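Local structure of SusD homolog (Bacteroides thetaiotaomicron VPI-5482, 3IHV) at residues Thr67-Trp81 with Tyr507-Arg521. The protein probably binds glycans at the bacterial outer membrane, as expected of a SusD-family lipoprotein from a gut Bacteroides. Sequence-based numbering, arbitrary orientation. Where two conformers were deposited one is given.
With EDO (1,2-ethanediol), chain I.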
loop_
_atom_site.group_PDB
_atom_site.type_symbol
_atom_site.label_atom_id
_atom_site.label_comp_id
_atom_site.label_asym_id
_atom_site.label_seq_id
_atom_site.Cartn_x
_atom_site.Cartn_y
_atom_site.Cartn_z
ATOM N N THR A 67 15.672 -8.081 -1.158
ATOM C CA THR A 67 16.355 -9.182 -0.483
ATOM C C THR A 67 16.962 -8.767 0.848
ATOM O O THR A 67 17.645 -9.571 1.491
ATOM C CB THR A 67 17.479 -9.749 -1.365
ATOM O OG1 THR A 67 18.411 -8.686 -1.695
ATOM C CG2 THR A 67 16.859 -10.441 -2.665
ATOM N N ASN A 68 16.764 -7.512 1.274
ATOM C CA ASN A 68 17.306 -7.041 2.535
ATOM C C ASN A 68 18.816 -7.128 2.640
ATOM O O ASN A 68 19.348 -7.460 3.681
ATOM C CB ASN A 68 16.625 -7.747 3.706
ATOM C CG ASN A 68 15.165 -7.391 3.818
ATOM O OD1 ASN A 68 14.773 -6.274 3.447
ATOM N ND2 ASN A 68 14.340 -8.333 4.286
ATOM N N SER A 69 19.491 -6.757 1.567
ATOM C CA SER A 69 20.945 -6.861 1.494
ATOM C C SER A 69 21.598 -5.526 1.164
ATOM O O SER A 69 22.757 -5.481 0.723
ATOM C CB SER A 69 21.332 -7.945 0.483
ATOM O OG SER A 69 20.862 -7.669 -0.825
ATOM N N PHE A 70 20.864 -4.453 1.443
ATOM C CA PHE A 70 21.259 -3.081 1.126
ATOM C C PHE A 70 21.901 -2.321 2.293
ATOM O O PHE A 70 21.649 -2.649 3.467
ATOM C CB PHE A 70 20.070 -2.274 0.572
ATOM C CG PHE A 70 18.913 -2.116 1.531
ATOM C CD1 PHE A 70 17.953 -3.120 1.673
ATOM C CD2 PHE A 70 18.751 -0.914 2.251
ATOM C CE1 PHE A 70 16.881 -2.971 2.520
ATOM C CE2 PHE A 70 17.645 -0.744 3.093
ATOM C CZ PHE A 70 16.722 -1.782 3.245
ATOM N N PRO A 71 22.763 -1.345 1.967
ATOM C CA PRO A 71 23.472 -0.535 2.966
ATOM C C PRO A 71 22.704 0.741 3.332
ATOM O O PRO A 71 21.718 1.076 2.695
ATOM C CB PRO A 71 24.761 -0.191 2.243
ATOM C CG PRO A 71 24.329 -0.012 0.851
ATOM C CD PRO A 71 23.312 -1.101 0.618
ATOM N N THR A 72 23.182 1.445 4.353
ATOM C CA THR A 72 22.560 2.681 4.811
ATOM C C THR A 72 22.574 3.800 3.755
ATOM O O THR A 72 21.829 4.746 3.867
ATOM C CB THR A 72 23.251 3.239 6.021
ATOM O OG1 THR A 72 24.630 3.507 5.674
ATOM C CG2 THR A 72 23.152 2.277 7.248
ATOM N N THR A 73 23.440 3.668 2.754
ATOM C CA THR A 73 23.620 4.598 1.667
ATOM C C THR A 73 22.720 4.338 0.451
ATOM O O THR A 73 22.823 5.048 -0.540
ATOM C CB THR A 73 25.078 4.498 1.195
ATOM O OG1 THR A 73 25.378 3.113 0.905
ATOM C CG2 THR A 73 26.047 5.022 2.300
ATOM N N GLN A 74 21.880 3.312 0.508
ATOM C CA GLN A 74 21.032 2.924 -0.628
ATOM C C GLN A 74 20.217 4.135 -1.058
ATOM O O GLN A 74 19.462 4.706 -0.263
ATOM C CB GLN A 74 20.139 1.748 -0.237
ATOM C CG GLN A 74 19.491 1.113 -1.426
ATOM C CD GLN A 74 20.501 0.434 -2.350
ATOM O OE1 GLN A 74 21.473 -0.174 -1.886
ATOM N NE2 GLN A 74 20.289 0.564 -3.664
ATOM N N SER A 75 20.378 4.506 -2.331
ATOM C CA SER A 75 19.790 5.727 -2.877
ATOM C C SER A 75 18.279 5.815 -2.753
ATOM O O SER A 75 17.739 6.861 -2.394
ATOM C CB SER A 75 20.176 5.867 -4.363
ATOM O OG SER A 75 21.548 6.181 -4.486
ATOM N N GLU A 76 17.606 4.721 -3.056
ATOM C CA GLU A 76 16.154 4.713 -3.044
ATOM C C GLU A 76 15.570 5.053 -1.681
ATOM O O GLU A 76 14.539 5.729 -1.599
ATOM C CB GLU A 76 15.594 3.359 -3.506
ATOM C CG GLU A 76 15.912 2.988 -4.955
ATOM C CD GLU A 76 17.286 2.355 -5.176
ATOM O OE1 GLU A 76 18.135 2.348 -4.255
ATOM O OE2 GLU A 76 17.498 1.858 -6.311
ATOM N N VAL A 77 16.244 4.592 -0.626
ATOM C CA VAL A 77 15.834 4.839 0.730
ATOM C C VAL A 77 15.908 6.339 1.013
ATOM O O VAL A 77 14.947 6.928 1.516
ATOM C CB VAL A 77 16.671 4.042 1.716
ATOM C CG1 VAL A 77 16.276 4.397 3.150
ATOM C CG2 VAL A 77 16.500 2.506 1.438
ATOM N N GLN A 78 17.041 6.959 0.671
ATOM C CA GLN A 78 17.174 8.402 0.837
ATOM C C GLN A 78 16.116 9.148 0.014
ATOM O O GLN A 78 15.555 10.161 0.479
ATOM C CB GLN A 78 18.577 8.878 0.462
ATOM C CG GLN A 78 18.844 10.371 0.787
ATOM C CD GLN A 78 18.337 11.346 -0.272
ATOM O OE1 GLN A 78 18.101 12.531 0.005
ATOM N NE2 GLN A 78 18.191 10.862 -1.487
ATOM N N GLN A 79 15.815 8.681 -1.183
ATOM C CA GLN A 79 14.838 9.373 -2.015
ATOM C C GLN A 79 13.423 9.378 -1.420
ATOM O O GLN A 79 12.704 10.375 -1.513
ATOM C CB GLN A 79 14.819 8.749 -3.411
ATOM C CG GLN A 79 16.097 9.046 -4.207
ATOM C CD GLN A 79 16.197 8.261 -5.508
ATOM O OE1 GLN A 79 15.560 7.231 -5.684
ATOM N NE2 GLN A 79 17.022 8.759 -6.430
ATOM N N THR A 80 13.031 8.258 -0.806
ATOM C CA THR A 80 11.717 8.178 -0.176
ATOM C C THR A 80 11.671 9.053 1.077
ATOM O O THR A 80 10.691 9.782 1.291
ATOM C CB THR A 80 11.307 6.748 0.101
ATOM O OG1 THR A 80 11.110 6.067 -1.137
ATOM C CG2 THR A 80 10.021 6.704 0.894
ATOM N N TRP A 81 12.743 9.013 1.872
ATOM C CA TRP A 81 12.826 9.866 3.053
ATOM C C TRP A 81 12.626 11.323 2.615
ATOM O O TRP A 81 11.797 12.039 3.184
ATOM C CB TRP A 81 14.162 9.650 3.759
ATOM C CG TRP A 81 14.528 10.559 4.876
ATOM C CD1 TRP A 81 15.175 11.761 4.792
ATOM C CD2 TRP A 81 14.394 10.268 6.269
ATOM N NE1 TRP A 81 15.420 12.253 6.063
ATOM C CE2 TRP A 81 14.956 11.347 6.984
ATOM C CE3 TRP A 81 13.854 9.201 6.975
ATOM C CZ2 TRP A 81 14.977 11.384 8.360
ATOM C CZ3 TRP A 81 13.877 9.238 8.369
ATOM C CH2 TRP A 81 14.446 10.316 9.033
ATOM N N TYR A 507 19.740 -12.888 3.832
ATOM C CA TYR A 507 20.221 -11.618 4.403
ATOM C C TYR A 507 19.374 -10.990 5.498
ATOM O O TYR A 507 19.870 -10.141 6.244
ATOM C CB TYR A 507 20.304 -10.619 3.249
ATOM C CG TYR A 507 21.147 -11.100 2.089
ATOM C CD1 TYR A 507 22.535 -11.065 2.166
ATOM C CD2 TYR A 507 20.564 -11.582 0.925
ATOM C CE1 TYR A 507 23.297 -11.492 1.144
ATOM C CE2 TYR A 507 21.342 -11.985 -0.145
ATOM C CZ TYR A 507 22.706 -11.926 -0.022
ATOM O OH TYR A 507 23.538 -12.348 -1.024
ATOM N N THR A 508 18.086 -11.362 5.582
ATOM C CA THR A 508 17.162 -10.770 6.565
ATOM C C THR A 508 17.647 -11.067 7.965
ATOM O O THR A 508 17.919 -12.227 8.317
ATOM C CB THR A 508 15.726 -11.274 6.387
ATOM O OG1 THR A 508 15.287 -10.910 5.067
ATOM C CG2 THR A 508 14.782 -10.659 7.409
ATOM N N GLU A 509 17.797 -10.012 8.752
ATOM C CA GLU A 509 18.390 -10.112 10.084
ATOM C C GLU A 509 17.416 -9.662 11.141
ATOM O O GLU A 509 16.828 -8.592 11.068
ATOM C CB GLU A 509 19.677 -9.285 10.110
ATOM C CG GLU A 509 20.477 -9.329 11.418
ATOM C CD GLU A 509 21.821 -8.579 11.336
ATOM O OE1 GLU A 509 22.328 -8.304 10.211
ATOM O OE2 GLU A 509 22.376 -8.289 12.423
ATOM N N GLU A 510 17.266 -10.476 12.172
ATOM C CA GLU A 510 16.325 -10.166 13.221
ATOM C C GLU A 510 16.822 -8.962 13.987
ATOM O O GLU A 510 17.978 -8.889 14.330
ATOM C CB GLU A 510 16.195 -11.346 14.181
ATOM C CG GLU A 510 15.050 -11.176 15.142
ATOM C CD GLU A 510 14.820 -12.410 15.974
ATOM O OE1 GLU A 510 15.759 -13.222 16.183
ATOM O OE2 GLU A 510 13.669 -12.574 16.408
ATOM N N GLY A 511 15.941 -8.008 14.256
ATOM C CA GLY A 511 16.357 -6.809 14.984
ATOM C C GLY A 511 16.966 -5.736 14.088
ATOM O O GLY A 511 17.370 -4.685 14.588
ATOM N N LYS A 512 17.016 -5.987 12.785
ATOM C CA LYS A 512 17.517 -5.009 11.838
ATOM C C LYS A 512 16.435 -4.636 10.840
ATOM O O LYS A 512 15.981 -3.475 10.777
ATOM C CB LYS A 512 18.756 -5.572 11.103
ATOM C CG LYS A 512 19.349 -4.626 10.055
ATOM C CD LYS A 512 20.572 -5.187 9.414
ATOM C CE LYS A 512 21.100 -4.244 8.341
ATOM N NZ LYS A 512 22.350 -4.783 7.753
ATOM N N HIS A 513 15.971 -5.644 10.089
ATOM C CA HIS A 513 15.133 -5.399 8.909
ATOM C C HIS A 513 13.659 -5.085 9.178
ATOM O O HIS A 513 12.907 -4.909 8.242
ATOM C CB HIS A 513 15.340 -6.492 7.831
ATOM C CG HIS A 513 16.700 -6.435 7.197
ATOM N ND1 HIS A 513 17.696 -7.362 7.454
ATOM C CD2 HIS A 513 17.254 -5.516 6.365
ATOM C CE1 HIS A 513 18.793 -7.020 6.802
ATOM N NE2 HIS A 513 18.557 -5.897 6.141
ATOM N N GLU A 514 13.292 -4.947 10.434
ATOM C CA GLU A 514 11.967 -4.454 10.807
ATOM C C GLU A 514 11.881 -2.924 10.588
ATOM O O GLU A 514 10.791 -2.358 10.672
ATOM C CB GLU A 514 11.607 -4.762 12.241
ATOM C CG GLU A 514 11.693 -6.234 12.614
ATOM C CD GLU A 514 13.080 -6.679 12.983
ATOM O OE1 GLU A 514 13.954 -5.800 13.128
ATOM O OE2 GLU A 514 13.289 -7.910 13.127
ATOM N N LEU A 515 13.018 -2.268 10.377
ATOM C CA LEU A 515 13.066 -0.859 9.951
ATOM C C LEU A 515 14.016 -0.679 8.805
ATOM O O LEU A 515 14.949 -1.481 8.623
ATOM C CB LEU A 515 13.599 0.017 11.066
ATOM C CG LEU A 515 12.703 0.154 12.305
ATOM C CD1 LEU A 515 13.486 0.856 13.427
ATOM C CD2 LEU A 515 11.371 0.902 11.990
ATOM N N PHE A 516 13.784 0.370 8.039
ATOM C CA PHE A 516 14.785 0.847 7.087
ATOM C C PHE A 516 15.767 1.712 7.868
ATOM O O PHE A 516 15.433 2.221 8.959
ATOM C CB PHE A 516 14.147 1.628 5.939
ATOM C CG PHE A 516 13.738 0.739 4.739
ATOM C CD1 PHE A 516 13.343 -0.584 4.926
ATOM C CD2 PHE A 516 13.682 1.255 3.467
ATOM C CE1 PHE A 516 12.946 -1.386 3.834
ATOM C CE2 PHE A 516 13.262 0.484 2.383
ATOM C CZ PHE A 516 12.926 -0.846 2.566
ATOM N N PRO A 517 16.989 1.849 7.366
ATOM C CA PRO A 517 17.927 2.710 8.047
ATOM C C PRO A 517 17.559 4.173 7.845
ATOM O O PRO A 517 16.913 4.522 6.855
ATOM C CB PRO A 517 19.245 2.450 7.302
ATOM C CG PRO A 517 18.790 2.109 5.856
ATOM C CD PRO A 517 17.509 1.344 6.083
ATOM N N ILE A 518 18.024 5.022 8.746
ATOM C CA ILE A 518 17.927 6.455 8.539
ATOM C C ILE A 518 18.951 6.659 7.406
ATOM O O ILE A 518 20.032 6.111 7.483
ATOM C CB ILE A 518 18.381 7.230 9.773
ATOM C CG1 ILE A 518 17.544 6.820 11.001
ATOM C CG2 ILE A 518 18.322 8.729 9.492
ATOM C CD1 ILE A 518 16.033 6.931 10.870
ATOM N N PRO A 519 18.593 7.373 6.330
ATOM C CA PRO A 519 19.566 7.486 5.229
ATOM C C PRO A 519 20.921 8.026 5.671
ATOM O O PRO A 519 21.012 8.962 6.480
ATOM C CB PRO A 519 18.884 8.423 4.230
ATOM C CG PRO A 519 17.424 8.323 4.531
ATOM C CD PRO A 519 17.329 8.066 6.022
ATOM N N GLN A 520 21.974 7.437 5.146
ATOM C CA GLN A 520 23.309 7.851 5.547
ATOM C C GLN A 520 23.550 9.332 5.299
ATOM O O GLN A 520 24.190 9.990 6.098
ATOM C CB GLN A 520 24.367 7.037 4.809
ATOM C CG GLN A 520 25.763 7.241 5.379
ATOM C CD GLN A 520 25.853 6.763 6.821
ATOM O OE1 GLN A 520 25.402 5.671 7.149
ATOM N NE2 GLN A 520 26.448 7.601 7.698
ATOM N N ARG A 521 23.055 9.854 4.180
ATOM C CA ARG A 521 23.223 11.266 3.867
ATOM C C ARG A 521 22.693 12.129 4.997
ATOM O O ARG A 521 23.316 13.106 5.367
ATOM C CB ARG A 521 22.483 11.649 2.590
ATOM C CG ARG A 521 22.595 13.166 2.251
ATOM C CD ARG A 521 21.558 13.628 1.197
ATOM N NE ARG A 521 21.380 15.100 1.187
ATOM C CZ ARG A 521 20.431 15.796 1.838
ATOM N NH1 ARG A 521 19.496 15.216 2.600
ATOM N NH2 ARG A 521 20.411 17.121 1.715
HETATM C C1 EDO I . 15.137 16.309 7.575
HETATM O O1 EDO I . 14.845 16.218 6.197
HETATM C C2 EDO I . 15.202 14.938 8.164
HETATM O O2 EDO I . 16.532 14.406 8.040
HETATM O O HOH W 1 20.713 -4.828 4.823
HETATM O O HOH W 2 23.445 -2.929 5.657
#
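The amide nitrogen of N68 is held within this contact by T508: N68 ND2 donates to T508 OG1 over 2.9 Å, almost straight at 177° and in the amide plane. Outside the two segments Y479 also bonds to this nitrogen, R470 holds N68 OD1 and V504 O pairs with T508 OG1, so both ends of the amide are fixed. The same amide lies nearly parallel to the H513 imidazole, with N68 CB 3.5 Å from the ring centroid, while E509 N donates to H513 ND1 in the ring plane. Next along the chain, S69 CB sits over a face of Y507.

Mid-contact, F70 turns the edge of its ring, CZ leading, onto the face of F516 (centroids 5.0 Å apart, planes at 60°), and P517 CD meets the F70 rim. T72 then bonds twice to Q520: its hydroxyl OG1 donates to Q520 OE1 at 2.7 Å, on an in-plane lone pair, and T72 O accepts from Q520 N at 3.0 Å. At the far end P519 lies over one face of W81, whose CG stands anti to the backbone N (chi1 172°), setting the indole against P519; I518 CD1 packs 4.0 Å from W81 CZ3. Cut back to an alanine, this position would probably open a gap beside P519 and I518, both left without the indole. Altogether, two loops, one bringing F70 and the other P517 and P519, each leading into a helix, join the start of helix 75-101 to the C-terminal part of a largely helical SusD-family fold.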